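Local coordinates for recombination protein RecR (PDB 1VDD) that probably acts with RecF and RecO in a RecBC-independent pathway of recombinational DNA repair, at residues P129-G134 against L161-S166; R77-I82 against R101-V106; Y170-G175 against G187-G192; E136-T141 against S166-G171; S9-L14 against S24-A29. All coordinates share one frame; numbering follows the deposited sequence.

Contact 1 (P129-G134 against L161-S166)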
# COMPACT_ATOMS: atom_id res chain seq x y z
N PRO A 129 39.09 14.19 -18.04
CA PRO A 129 39.48 14.96 -19.22
C PRO A 129 38.42 15.93 -19.73
O PRO A 129 38.75 16.92 -20.37
CB PRO A 129 39.83 13.87 -20.23
CG PRO A 129 38.93 12.75 -19.84
CD PRO A 129 39.04 12.75 -18.34
N ARG A 130 37.15 15.67 -19.44
CA ARG A 130 36.09 16.57 -19.89
C ARG A 130 36.00 17.83 -19.05
O ARG A 130 35.43 18.83 -19.48
CB ARG A 130 34.72 15.88 -19.85
CG ARG A 130 34.54 14.78 -20.88
CD ARG A 130 33.16 14.21 -20.77
NE ARG A 130 32.12 15.18 -21.09
CZ ARG A 130 30.84 15.01 -20.78
NH1 ARG A 130 30.46 13.91 -20.15
NH2 ARG A 130 29.94 15.94 -21.11
N VAL A 131 36.55 17.78 -17.84
CA VAL A 131 36.50 18.92 -16.94
C VAL A 131 37.67 19.88 -17.07
O VAL A 131 38.83 19.50 -16.96
CB VAL A 131 36.41 18.45 -15.46
CG1 VAL A 131 36.33 19.66 -14.53
CG2 VAL A 131 35.19 17.55 -15.27
N GLY A 132 37.33 21.15 -17.31
CA GLY A 132 38.34 22.18 -17.45
C GLY A 132 37.94 23.39 -16.62
O GLY A 132 37.00 23.32 -15.82
N GLN A 133 38.63 24.51 -16.82
CA GLN A 133 38.31 25.71 -16.08
C GLN A 133 37.23 26.54 -16.77
O GLN A 133 37.03 26.44 -17.99
CB GLN A 133 39.58 26.54 -15.87
CG GLN A 133 40.64 25.81 -15.06
CD GLN A 133 41.96 26.56 -14.99
OE1 GLN A 133 42.93 26.08 -14.39
NE2 GLN A 133 42.01 27.73 -15.61
N GLY A 134 36.54 27.36 -15.99
CA GLY A 134 35.48 28.17 -16.54
C GLY A 134 34.30 27.26 -16.83
O GLY A 134 33.45 27.56 -17.67
N LEU A 161 41.34 20.07 -10.90
CA LEU A 161 41.04 20.70 -12.19
C LEU A 161 40.39 22.04 -11.81
O LEU A 161 39.81 22.15 -10.74
CB LEU A 161 40.09 19.84 -13.02
CG LEU A 161 40.61 18.44 -13.37
CD1 LEU A 161 40.48 17.53 -12.16
CD2 LEU A 161 39.82 17.87 -14.53
N GLY A 162 40.47 23.04 -12.67
CA GLY A 162 39.93 24.34 -12.29
C GLY A 162 38.46 24.66 -12.43
O GLY A 162 38.12 25.82 -12.71
N ALA A 163 37.57 23.69 -12.21
CA ALA A 163 36.14 23.94 -12.34
C ALA A 163 35.35 24.17 -11.06
O ALA A 163 35.76 23.78 -9.97
CB ALA A 163 35.50 22.82 -13.12
N ALA A 164 34.20 24.81 -11.18
CA ALA A 164 33.37 25.03 -10.01
C ALA A 164 32.60 23.72 -9.79
O ALA A 164 31.99 23.17 -10.71
CB ALA A 164 32.41 26.18 -10.26
N ILE A 165 32.65 23.19 -8.58
CA ILE A 165 31.94 21.96 -8.27
C ILE A 165 30.74 22.30 -7.39
O ILE A 165 30.85 23.08 -6.44
CB ILE A 165 32.83 20.96 -7.51
CG1 ILE A 165 34.00 20.53 -8.40
CG2 ILE A 165 32.02 19.75 -7.09
CD1 ILE A 165 34.94 19.54 -7.72
N SER A 166 29.60 21.72 -7.72
CA SER A 166 28.39 21.96 -6.96
C SER A 166 27.65 20.65 -6.78
O SER A 166 27.86 19.71 -7.53
CB SER A 166 27.50 22.97 -7.70
OG SER A 166 27.19 22.53 -9.01
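Val131 and Leu161 cross at about a right angle on the buried, apolar side of the contact. Leu161 CD2 comes to 3.6 Å from Val131 CB and also rests on the carbonyl oxygen of that valine. Because Val131 CG1 stands anti to its own backbone nitrogen (chi1 -179°), it reaches Ala163, with 3.6 Å between CG1 and Ala163 CB. A branched valine thus serves several neighbours at once, its CG2 turning to Val137, while the small alanine lets the backbone of Gly132 come close. Both segments belong to the Toprim domain: 129-134 leads into strand 136-139 and 161-166 into its parallel neighbour, strand 164-167, so the loops meet at the end of the sheet where these strands begin. Beyond Gly132 the contact turns to the exposed Gln133, which is close at its CG, 3.2 Å from Gly162 CA, and loose in the amide beyond. Any beta carbon on Gly162 would collide with that CG; glycine therefore suits this position. The rest of the glutamine chain runs out extended. No hydrogen bond links the two segments, but Gln133 CA makes a CA-H...O contact of 3.4 Å with Gly162 O.

Contact 2 (R77-I82 against R101-V106)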
# COMPACT_ATOMS: atom_id res chain seq x y z
N ARG A 77 23.31 23.40 -26.64
CA ARG A 77 23.46 23.03 -25.24
C ARG A 77 24.67 23.68 -24.58
O ARG A 77 25.77 23.68 -25.12
CB ARG A 77 23.55 21.50 -25.08
CG ARG A 77 22.20 20.82 -24.94
CD ARG A 77 22.32 19.36 -24.53
NE ARG A 77 21.04 18.83 -24.07
CZ ARG A 77 20.48 19.12 -22.90
NH1 ARG A 77 21.09 19.94 -22.05
NH2 ARG A 77 19.31 18.61 -22.57
N ASP A 78 24.44 24.23 -23.40
CA ASP A 78 25.49 24.88 -22.65
C ASP A 78 26.68 23.94 -22.49
O ASP A 78 26.66 23.03 -21.67
CB ASP A 78 24.95 25.31 -21.29
CG ASP A 78 26.03 25.82 -20.39
OD1 ASP A 78 27.02 26.35 -20.93
OD2 ASP A 78 25.88 25.71 -19.16
N GLN A 79 27.72 24.19 -23.28
CA GLN A 79 28.93 23.36 -23.29
C GLN A 79 29.83 23.55 -22.07
O GLN A 79 30.89 22.92 -21.98
CB GLN A 79 29.73 23.68 -24.55
CG GLN A 79 30.17 22.47 -25.34
CD GLN A 79 29.00 21.63 -25.78
OE1 GLN A 79 27.90 22.14 -25.93
NE2 GLN A 79 29.24 20.34 -25.99
N ARG A 80 29.41 24.38 -21.13
CA ARG A 80 30.26 24.62 -19.98
C ARG A 80 29.85 24.00 -18.67
O ARG A 80 30.58 24.15 -17.68
CB ARG A 80 30.51 26.13 -19.81
CG ARG A 80 29.29 26.96 -19.43
CD ARG A 80 29.70 28.38 -19.10
NE ARG A 80 28.83 28.97 -18.08
CZ ARG A 80 27.54 29.22 -18.24
NH1 ARG A 80 26.95 28.94 -19.39
NH2 ARG A 80 26.83 29.74 -17.24
N THR A 81 28.73 23.30 -18.63
CA THR A 81 28.32 22.66 -17.38
C THR A 81 28.10 21.15 -17.55
O THR A 81 27.44 20.71 -18.49
CB THR A 81 27.02 23.30 -16.76
OG1 THR A 81 25.87 22.97 -17.55
CG2 THR A 81 27.13 24.81 -16.70
N ILE A 82 28.69 20.37 -16.65
CA ILE A 82 28.54 18.92 -16.69
C ILE A 82 27.85 18.44 -15.43
O ILE A 82 28.28 18.72 -14.31
CB ILE A 82 29.90 18.18 -16.81
CG1 ILE A 82 30.57 18.50 -18.14
CG2 ILE A 82 29.69 16.68 -16.70
CD1 ILE A 82 31.88 17.76 -18.31
N ARG A 101 20.05 22.80 -19.59
CA ARG A 101 20.45 22.55 -20.97
C ARG A 101 21.94 22.23 -21.13
O ARG A 101 22.49 22.35 -22.23
CB ARG A 101 20.04 23.74 -21.84
CG ARG A 101 20.65 25.07 -21.43
CD ARG A 101 20.05 26.20 -22.27
NE ARG A 101 20.70 27.49 -22.05
CZ ARG A 101 21.94 27.78 -22.45
NH1 ARG A 101 22.66 26.88 -23.09
NH2 ARG A 101 22.44 28.98 -22.21
N GLY A 102 22.59 21.79 -20.06
CA GLY A 102 24.00 21.48 -20.13
C GLY A 102 24.36 20.08 -20.58
O GLY A 102 23.57 19.36 -21.20
N LEU A 103 25.59 19.68 -20.28
CA LEU A 103 26.03 18.35 -20.66
C LEU A 103 25.86 17.41 -19.47
O LEU A 103 25.83 17.85 -18.33
CB LEU A 103 27.50 18.39 -21.09
CG LEU A 103 27.92 19.32 -22.24
CD1 LEU A 103 29.35 18.98 -22.65
CD2 LEU A 103 26.99 19.17 -23.45
N TYR A 104 25.72 16.12 -19.73
CA TYR A 104 25.59 15.16 -18.65
C TYR A 104 26.78 14.21 -18.65
O TYR A 104 27.56 14.19 -19.59
CB TYR A 104 24.32 14.31 -18.80
CG TYR A 104 23.03 15.08 -18.80
CD1 TYR A 104 22.40 15.40 -19.99
CD2 TYR A 104 22.43 15.45 -17.60
CE1 TYR A 104 21.19 16.07 -19.98
CE2 TYR A 104 21.24 16.13 -17.58
CZ TYR A 104 20.62 16.44 -18.78
OH TYR A 104 19.44 17.14 -18.78
N HIS A 105 26.93 13.44 -17.58
CA HIS A 105 27.97 12.42 -17.49
C HIS A 105 27.38 11.29 -16.65
O HIS A 105 26.83 11.53 -15.58
CB HIS A 105 29.26 12.92 -16.83
CG HIS A 105 30.38 11.92 -16.93
ND1 HIS A 105 31.09 11.71 -18.09
CD2 HIS A 105 30.85 11.02 -16.04
CE1 HIS A 105 31.94 10.72 -17.91
NE2 HIS A 105 31.81 10.28 -16.68
N VAL A 106 27.50 10.06 -17.13
CA VAL A 106 26.91 8.94 -16.42
C VAL A 106 27.86 7.88 -15.84
O VAL A 106 28.43 7.06 -16.56
CB VAL A 106 25.89 8.22 -17.33
CG1 VAL A 106 25.20 7.13 -16.56
CG2 VAL A 106 24.88 9.22 -17.88
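Arg77 runs extended from CG to NE (chi2 -170°), which carries its guanidinium past Gly102 toward Tyr104, though the exact place of NH1 is unsure. Arg101 reaches the other way, toward Asp78: its CG sits between the backbone nitrogen and the carbonyl carbon (chi1 59°), and the straight chain beyond brings NH1 to 3.3 Å from Asp78 CB. At the far end of Arg77 one face of the guanidinium looks onto Tyr104 CE1, the two planes lying 62° apart, with Arg77 NH2 at the ring's edge. Glu95 draws these groups together, forming a salt bridge with Arg77 NH2 and a hydrogen bond with Tyr104 OH. A leucine in place of Arg77 would probably leave Glu95 without its cation and the tyrosine edge without its polar neighbour.

The backbones join through Leu103 N, which donates to Thr81 O at 2.8 Å, and through a weak bond of 3.0 Å from Asp78 N to Arg101 O. Gly102 lacks a beta carbon that would strike Thr81 OG1, so the turn from Asp78 to Thr81 can settle against it. Farther on, Ile82 CG2 lies 3.8 Å from His105 CB, the two side chains pointing the same way. Ile82 and Leu103 form a parallel bridge between strands 81-85 and 103-106, the two strands of a beta-alpha-beta unit whose helix is 88-93. Val71 of helix 70-73, in the zinc finger, packs on Arg77, Leu103 and Tyr104, while strand 136-139 pairs with 81-85 on its other edge.

Contact 3 (Y170-G175 against G187-G192)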
# COMPACT_ATOMS: atom_id res chain seq x y z
N TYR A 170 19.96 19.31 -1.07
CA TYR A 170 19.29 18.35 -0.20
C TYR A 170 18.16 19.22 0.32
O TYR A 170 18.39 20.37 0.68
CB TYR A 170 20.18 17.94 0.96
CG TYR A 170 21.21 16.89 0.60
CD1 TYR A 170 22.01 17.04 -0.54
CD2 TYR A 170 21.39 15.76 1.39
CE1 TYR A 170 22.96 16.09 -0.88
CE2 TYR A 170 22.35 14.80 1.06
CZ TYR A 170 23.13 14.97 -0.08
OH TYR A 170 24.07 14.02 -0.43
N GLY A 171 16.95 18.70 0.36
CA GLY A 171 15.87 19.54 0.83
C GLY A 171 14.51 18.89 0.81
O GLY A 171 14.35 17.76 0.36
N VAL A 172 13.51 19.62 1.29
CA VAL A 172 12.17 19.07 1.33
C VAL A 172 11.70 18.95 -0.11
O VAL A 172 12.01 19.81 -0.94
CB VAL A 172 11.23 19.99 2.17
CG1 VAL A 172 11.84 20.20 3.55
CG2 VAL A 172 11.04 21.34 1.49
N PRO A 173 10.98 17.88 -0.43
CA PRO A 173 10.49 17.71 -1.81
C PRO A 173 9.29 18.62 -2.07
O PRO A 173 8.65 19.08 -1.13
CB PRO A 173 10.14 16.23 -1.88
CG PRO A 173 9.75 15.86 -0.48
CD PRO A 173 10.59 16.75 0.44
N VAL A 174 8.98 18.90 -3.34
CA VAL A 174 7.85 19.77 -3.65
C VAL A 174 6.51 19.10 -3.39
O VAL A 174 6.29 17.96 -3.81
CB VAL A 174 7.84 20.21 -5.12
CG1 VAL A 174 6.77 21.26 -5.34
CG2 VAL A 174 9.20 20.76 -5.51
N GLY A 175 5.61 19.80 -2.71
CA GLY A 175 4.30 19.24 -2.45
C GLY A 175 4.24 18.43 -1.17
O GLY A 175 3.58 17.39 -1.10
N GLY A 187 16.56 19.04 8.66
CA GLY A 187 17.79 19.65 9.12
C GLY A 187 18.64 20.15 7.96
O GLY A 187 19.42 21.08 8.11
N ARG A 188 18.50 19.52 6.79
CA ARG A 188 19.28 19.95 5.64
C ARG A 188 18.56 21.07 4.93
O ARG A 188 19.18 22.01 4.44
CB ARG A 188 19.51 18.79 4.67
CG ARG A 188 20.36 17.66 5.21
CD ARG A 188 21.75 17.61 4.58
NE ARG A 188 22.57 16.55 5.16
CZ ARG A 188 23.83 16.28 4.81
NH1 ARG A 188 24.43 17.00 3.88
NH2 ARG A 188 24.48 15.29 5.41
N ALA A 189 17.24 20.98 4.87
CA ALA A 189 16.47 22.03 4.22
C ALA A 189 16.62 23.30 5.03
O ALA A 189 16.46 24.41 4.51
CB ALA A 189 15.00 21.66 4.15
N LEU A 190 16.93 23.15 6.32
CA LEU A 190 17.08 24.29 7.19
C LEU A 190 18.48 24.90 7.10
O LEU A 190 18.62 26.09 6.82
CB LEU A 190 16.79 23.88 8.64
CG LEU A 190 16.01 24.90 9.47
CD1 LEU A 190 16.00 24.45 10.92
CD2 LEU A 190 16.65 26.27 9.34
N THR A 191 19.51 24.08 7.32
CA THR A 191 20.88 24.57 7.27
C THR A 191 21.19 25.07 5.88
O THR A 191 22.07 25.91 5.69
CB THR A 191 21.91 23.46 7.62
OG1 THR A 191 21.81 22.40 6.67
CG2 THR A 191 21.67 22.92 9.01
N GLY A 192 20.47 24.54 4.90
CA GLY A 192 20.71 24.97 3.53
C GLY A 192 19.72 26.01 3.07
O GLY A 192 19.56 26.23 1.88
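Tyr170 and Arg188 lie side by side and point the same way, the arginine running over one face of the ring. With CG of Tyr170 anti to its carbonyl carbon (chi1 -80°), the ring is held alongside the helix. Arg188 bends at chi2 (-108°), which turns its otherwise straight outer chain along the tyrosine. Its CD methylene comes to 3.7 Å from Tyr170 CD2, and its NH1 lies 4.1 Å from Tyr170 CE2, over the rim of the ring and not its centre. The planes of guanidinium and ring differ by 24°. An arginine suits this exposed site, since its apolar stem covers the ring while its charged end remains near solvent. With an alanine here instead of Tyr170, the Arg188 stem would probably lose its support and be free to swing, and Arg167 and Asp148 would lose the weak bonds they make to the hydroxyl.

Small residues bring the backbones close: Gly171 CA is 4.0 Å from Ala189 CB. The same methyl meets Val172 CG1 at 3.5 Å. Within the helix, Thr191 OG1 donates to a lone pair of Gly187 O, one turn back, and Gly192 follows the helix at a place where a beta carbon would clash with Arg188 O. Segment 170-175 leaves Toprim strand 164-167 and passes helix 183-191, with Val172 also on Leu186, while Thr143 and Ile168 of the second subunit pack against Val172 and Ala189.

Contact 4 (E136-T141 against S166-G171)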
# COMPACT_ATOMS: atom_id res chain seq x y z
N GLU A 136 31.52 24.16 -14.81
CA GLU A 136 30.92 23.77 -13.55
C GLU A 136 30.56 22.29 -13.56
O GLU A 136 30.07 21.76 -14.56
CB GLU A 136 29.65 24.59 -13.28
CG GLU A 136 28.80 24.05 -12.13
CD GLU A 136 27.60 24.94 -11.79
OE1 GLU A 136 26.88 25.37 -12.72
OE2 GLU A 136 27.38 25.20 -10.59
N VAL A 137 30.83 21.62 -12.46
CA VAL A 137 30.48 20.21 -12.38
C VAL A 137 29.43 20.07 -11.30
O VAL A 137 29.71 20.18 -10.11
CB VAL A 137 31.70 19.33 -12.05
CG1 VAL A 137 31.25 17.89 -11.85
CG2 VAL A 137 32.70 19.41 -13.18
N ILE A 138 28.20 19.84 -11.75
CA ILE A 138 27.09 19.67 -10.83
C ILE A 138 27.06 18.21 -10.46
O ILE A 138 27.01 17.35 -11.34
CB ILE A 138 25.76 20.03 -11.49
CG1 ILE A 138 25.77 21.49 -11.94
CG2 ILE A 138 24.62 19.75 -10.54
CD1 ILE A 138 24.61 21.88 -12.83
N LEU A 139 27.10 17.92 -9.16
CA LEU A 139 27.07 16.54 -8.72
C LEU A 139 25.63 16.18 -8.40
O LEU A 139 25.06 16.64 -7.41
CB LEU A 139 27.96 16.36 -7.50
CG LEU A 139 29.38 16.85 -7.79
CD1 LEU A 139 30.25 16.67 -6.55
CD2 LEU A 139 29.95 16.09 -8.99
N ALA A 140 25.06 15.35 -9.26
CA ALA A 140 23.67 14.95 -9.10
C ALA A 140 23.51 13.47 -8.82
O ALA A 140 22.58 12.84 -9.33
CB ALA A 140 22.88 15.33 -10.33
N THR A 141 24.40 12.92 -8.00
CA THR A 141 24.28 11.53 -7.63
C THR A 141 23.20 11.47 -6.56
O THR A 141 22.79 12.50 -6.03
CB THR A 141 25.59 10.97 -7.06
OG1 THR A 141 25.87 11.61 -5.82
CG2 THR A 141 26.73 11.21 -8.01
N SER A 166 29.60 21.72 -7.72
CA SER A 166 28.39 21.96 -6.96
C SER A 166 27.65 20.65 -6.78
O SER A 166 27.86 19.71 -7.53
CB SER A 166 27.50 22.97 -7.70
OG SER A 166 27.19 22.53 -9.01
N ARG A 167 26.80 20.61 -5.76
CA ARG A 167 25.99 19.44 -5.45
C ARG A 167 24.53 19.91 -5.45
O ARG A 167 24.25 21.06 -5.08
CB ARG A 167 26.37 18.91 -4.07
CG ARG A 167 25.61 17.68 -3.63
CD ARG A 167 26.11 16.44 -4.33
NE ARG A 167 25.71 15.24 -3.61
CZ ARG A 167 24.86 14.33 -4.07
NH1 ARG A 167 24.29 14.47 -5.26
NH2 ARG A 167 24.58 13.27 -3.33
N ILE A 168 23.60 19.05 -5.88
CA ILE A 168 22.20 19.45 -5.93
C ILE A 168 21.71 19.64 -4.50
O ILE A 168 22.27 19.08 -3.56
CB ILE A 168 21.33 18.41 -6.69
CG1 ILE A 168 21.48 17.02 -6.07
CG2 ILE A 168 21.75 18.35 -8.13
CD1 ILE A 168 20.67 15.97 -6.79
N ALA A 169 20.67 20.44 -4.33
CA ALA A 169 20.16 20.76 -3.00
C ALA A 169 19.41 19.68 -2.22
O ALA A 169 18.37 19.19 -2.64
CB ALA A 169 19.29 22.03 -3.08
N TYR A 170 19.96 19.31 -1.07
CA TYR A 170 19.29 18.35 -0.20
C TYR A 170 18.16 19.22 0.32
O TYR A 170 18.39 20.37 0.68
CB TYR A 170 20.18 17.94 0.96
CG TYR A 170 21.21 16.89 0.60
CD1 TYR A 170 22.01 17.04 -0.54
CD2 TYR A 170 21.39 15.76 1.39
CE1 TYR A 170 22.96 16.09 -0.88
CE2 TYR A 170 22.35 14.80 1.06
CZ TYR A 170 23.13 14.97 -0.08
OH TYR A 170 24.07 14.02 -0.43
N GLY A 171 16.95 18.70 0.36
CA GLY A 171 15.87 19.54 0.83
C GLY A 171 14.51 18.89 0.81
O GLY A 171 14.35 17.76 0.36
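Ser166 and Arg167 pair in parallel with Ile138 and Leu139, joining the two strands of a beta-alpha-beta unit in the Toprim domain whose helix is 145-158. The backbone ladder comes first: Ser166 N donates to Val137 O at 2.8 Å and an angle of 170°, Leu139 N returns a bond to Ser166 O, and Ile168 N continues the pattern to Leu139 O.

Apolar contacts gather round Ile168, whose CG2 meets Ile138 CG2 at 4.0 Å, the two side chains crossing at about a right angle, and Ala140 CB at 3.9 Å. Branched and small residues suit this buried seam, which Leu178 of the second subunit also covers.

Among the polar side chains, Ser166 OG donates to Glu136 OE2 at 3.1 Å, coming from above the carboxylate plane. The other oxygen, Glu136 OE1, forms a salt bridge with Arg193 of the second subunit; a strand of that subunit pairs antiparallel with Ser166 and Arg167 and carries the sheet on.

Arg167 is buried and binds carbonyls of the neighbouring segment. Its bend at chi2 (76°) turns the guanidinium toward the loop after strand 136-139, with Leu139 O and Thr141 O at its edge; NH1 gives a nearly straight 2.6 Å bond to Thr141 O, and NH2 bonds to Gly142 O. Thr141 OG1, itself bonded to Gly147 O, lies over one guanidinium face. Leu139 O is gripped twice, Arg167 NH1 at 3.2 Å and Ile168 N reaching it from opposite faces of its carbonyl plane.

Contact 5 (S9-L14 against S24-A29)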
# COMPACT_ATOMS: atom_id res chain seq x y z
N SER A 9 8.04 -21.22 -20.32
CA SER A 9 9.23 -20.49 -20.73
C SER A 9 9.03 -18.98 -20.74
O SER A 9 9.95 -18.22 -20.44
CB SER A 9 9.67 -20.95 -22.11
OG SER A 9 10.75 -20.17 -22.57
N LEU A 10 7.82 -18.55 -21.10
CA LEU A 10 7.53 -17.13 -21.15
C LEU A 10 7.42 -16.58 -19.73
O LEU A 10 7.94 -15.51 -19.43
CB LEU A 10 6.22 -16.88 -21.89
CG LEU A 10 6.18 -15.75 -22.92
CD1 LEU A 10 4.73 -15.43 -23.23
CD2 LEU A 10 6.88 -14.51 -22.40
N ILE A 11 6.74 -17.32 -18.86
CA ILE A 11 6.54 -16.89 -17.48
C ILE A 11 7.89 -16.63 -16.84
O ILE A 11 8.09 -15.63 -16.15
CB ILE A 11 5.81 -17.96 -16.64
CG1 ILE A 11 4.54 -18.41 -17.35
CG2 ILE A 11 5.43 -17.38 -15.29
CD1 ILE A 11 3.57 -17.31 -17.63
N ARG A 12 8.81 -17.55 -17.07
CA ARG A 12 10.15 -17.46 -16.52
C ARG A 12 10.82 -16.18 -16.99
O ARG A 12 11.08 -15.28 -16.19
CB ARG A 12 10.94 -18.68 -16.96
CG ARG A 12 12.25 -18.89 -16.25
CD ARG A 12 12.98 -20.01 -16.95
NE ARG A 12 13.13 -19.75 -18.37
CZ ARG A 12 13.58 -20.63 -19.26
NH1 ARG A 12 13.91 -21.86 -18.87
NH2 ARG A 12 13.68 -20.29 -20.55
N GLU A 13 11.09 -16.09 -18.28
CA GLU A 13 11.74 -14.90 -18.83
C GLU A 13 11.06 -13.59 -18.42
O GLU A 13 11.75 -12.61 -18.10
CB GLU A 13 11.83 -15.00 -20.36
CG GLU A 13 12.64 -16.20 -20.85
CD GLU A 13 13.93 -16.38 -20.07
OE1 GLU A 13 14.77 -15.45 -20.08
OE2 GLU A 13 14.10 -17.44 -19.43
N LEU A 14 9.72 -13.53 -18.43
CA LEU A 14 9.04 -12.29 -18.05
C LEU A 14 9.31 -12.03 -16.58
O LEU A 14 9.68 -10.92 -16.21
CB LEU A 14 7.53 -12.37 -18.30
CG LEU A 14 7.04 -12.25 -19.75
CD1 LEU A 14 5.58 -12.63 -19.83
CD2 LEU A 14 7.24 -10.85 -20.28
N SER A 24 2.32 -12.06 -11.66
CA SER A 24 2.20 -11.03 -12.68
C SER A 24 2.73 -11.46 -14.05
O SER A 24 2.28 -10.97 -15.08
CB SER A 24 2.90 -9.75 -12.24
OG SER A 24 2.67 -8.72 -13.17
N ALA A 25 3.69 -12.38 -14.06
CA ALA A 25 4.25 -12.86 -15.31
C ALA A 25 3.17 -13.67 -16.04
O ALA A 25 2.96 -13.52 -17.26
CB ALA A 25 5.46 -13.75 -15.04
N GLN A 26 2.50 -14.53 -15.29
CA GLN A 26 1.46 -15.35 -15.86
C GLN A 26 0.37 -14.42 -16.38
O GLN A 26 -0.08 -14.54 -17.52
CB GLN A 26 0.91 -16.30 -14.80
CG GLN A 26 -0.11 -17.27 -15.34
CD GLN A 26 -0.97 -17.84 -14.25
OE1 GLN A 26 -0.54 -18.70 -13.49
NE2 GLN A 26 -2.20 -17.34 -14.15
N ARG A 27 -0.03 -13.48 -15.54
CA ARG A 27 -1.05 -12.51 -15.91
C ARG A 27 -0.63 -11.93 -17.26
O ARG A 27 -1.46 -11.72 -18.15
CB ARG A 27 -1.09 -11.41 -14.84
CG ARG A 27 -2.48 -10.84 -14.53
CD ARG A 27 -2.41 -9.81 -13.39
NE ARG A 27 -1.79 -8.55 -13.80
CZ ARG A 27 -2.37 -7.64 -14.59
NH1 ARG A 27 -3.59 -7.85 -15.07
NH2 ARG A 27 -1.74 -6.51 -14.88
N LEU A 28 0.68 -11.71 -17.42
CA LEU A 28 1.22 -11.13 -18.64
C LEU A 28 1.27 -12.08 -19.84
O LEU A 28 1.06 -11.67 -20.98
CB LEU A 28 2.61 -10.56 -18.38
CG LEU A 28 2.93 -9.30 -19.17
CD1 LEU A 28 3.05 -8.12 -18.22
CD2 LEU A 28 4.21 -9.48 -19.94
N ALA A 29 1.57 -13.35 -19.59
CA ALA A 29 1.64 -14.32 -20.69
C ALA A 29 0.27 -14.54 -21.32
O ALA A 29 0.15 -14.66 -22.53
CB ALA A 29 2.23 -15.65 -20.19
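Ile11 reaches across to three residues of the opposite helix. Its CD1 methyl comes to 3.3 Å from Ala29 CB and to 3.4 Å from Gln26 CA, while its CG2 branch meets Ala25 CB at 3.6 Å. A chi1 of -51° sets CG2 on Ala25, and a chi2 of -58° turns CD1 onto Gln26 and Ala29. Next to it, Leu14 and Leu28 meet through their methyls, 3.3 Å between Leu14 CD2 and Leu28 CD2, and Leu10 CD1 touches Ala29 CB at 3.9 Å.

Ala25 and Ala29, one turn apart on the facing side, are what let the helices come together: the axes of the two short segments approach to 8.5 Å at an angle of 126°, and Ala25 CB lies directly against the backbone oxygen of Ile11. The pair forms part of the helix-hairpin-helix region of RecR, a motif that in many proteins binds DNA without regard to sequence and may do so here. No hydrogen bond joins the two segments, so the fit rests on apolar groups.

Farther out, Leu32 of helix 22-32 closes over Leu10 and Leu14, and Leu7 of helix 5-15 covers Ala29. Leu10 and Leu28 also pack on Ala50 and Pro18 of the third subunit. Away from segment 24-29, Glu13 forms salt bridges with Arg12 and Arg16.

How the contacts relate
From the N terminus, contact 5 comes first, closing the short connection between helices 5-15 and 22-32; it lies about 40 Å or more, centre to centre, from the other four. Contact 2 then closes the first beta-alpha-beta unit of the Toprim domain, before contacts 1 and 4 begin. Those two cross, their segments alternating along the chain, and share Ser166, so that together they fasten strands 136-139 and 164-167. Contact 2 joins them through backbone bonds from Ile82 to strand 136-139 and through Arg130, which reaches strand 103-106. Contact 3 starts on Tyr170 and Gly171, where contact 4 ends, and closes the loop between strand 164-167 and helix 183-191, the last helix of the chain.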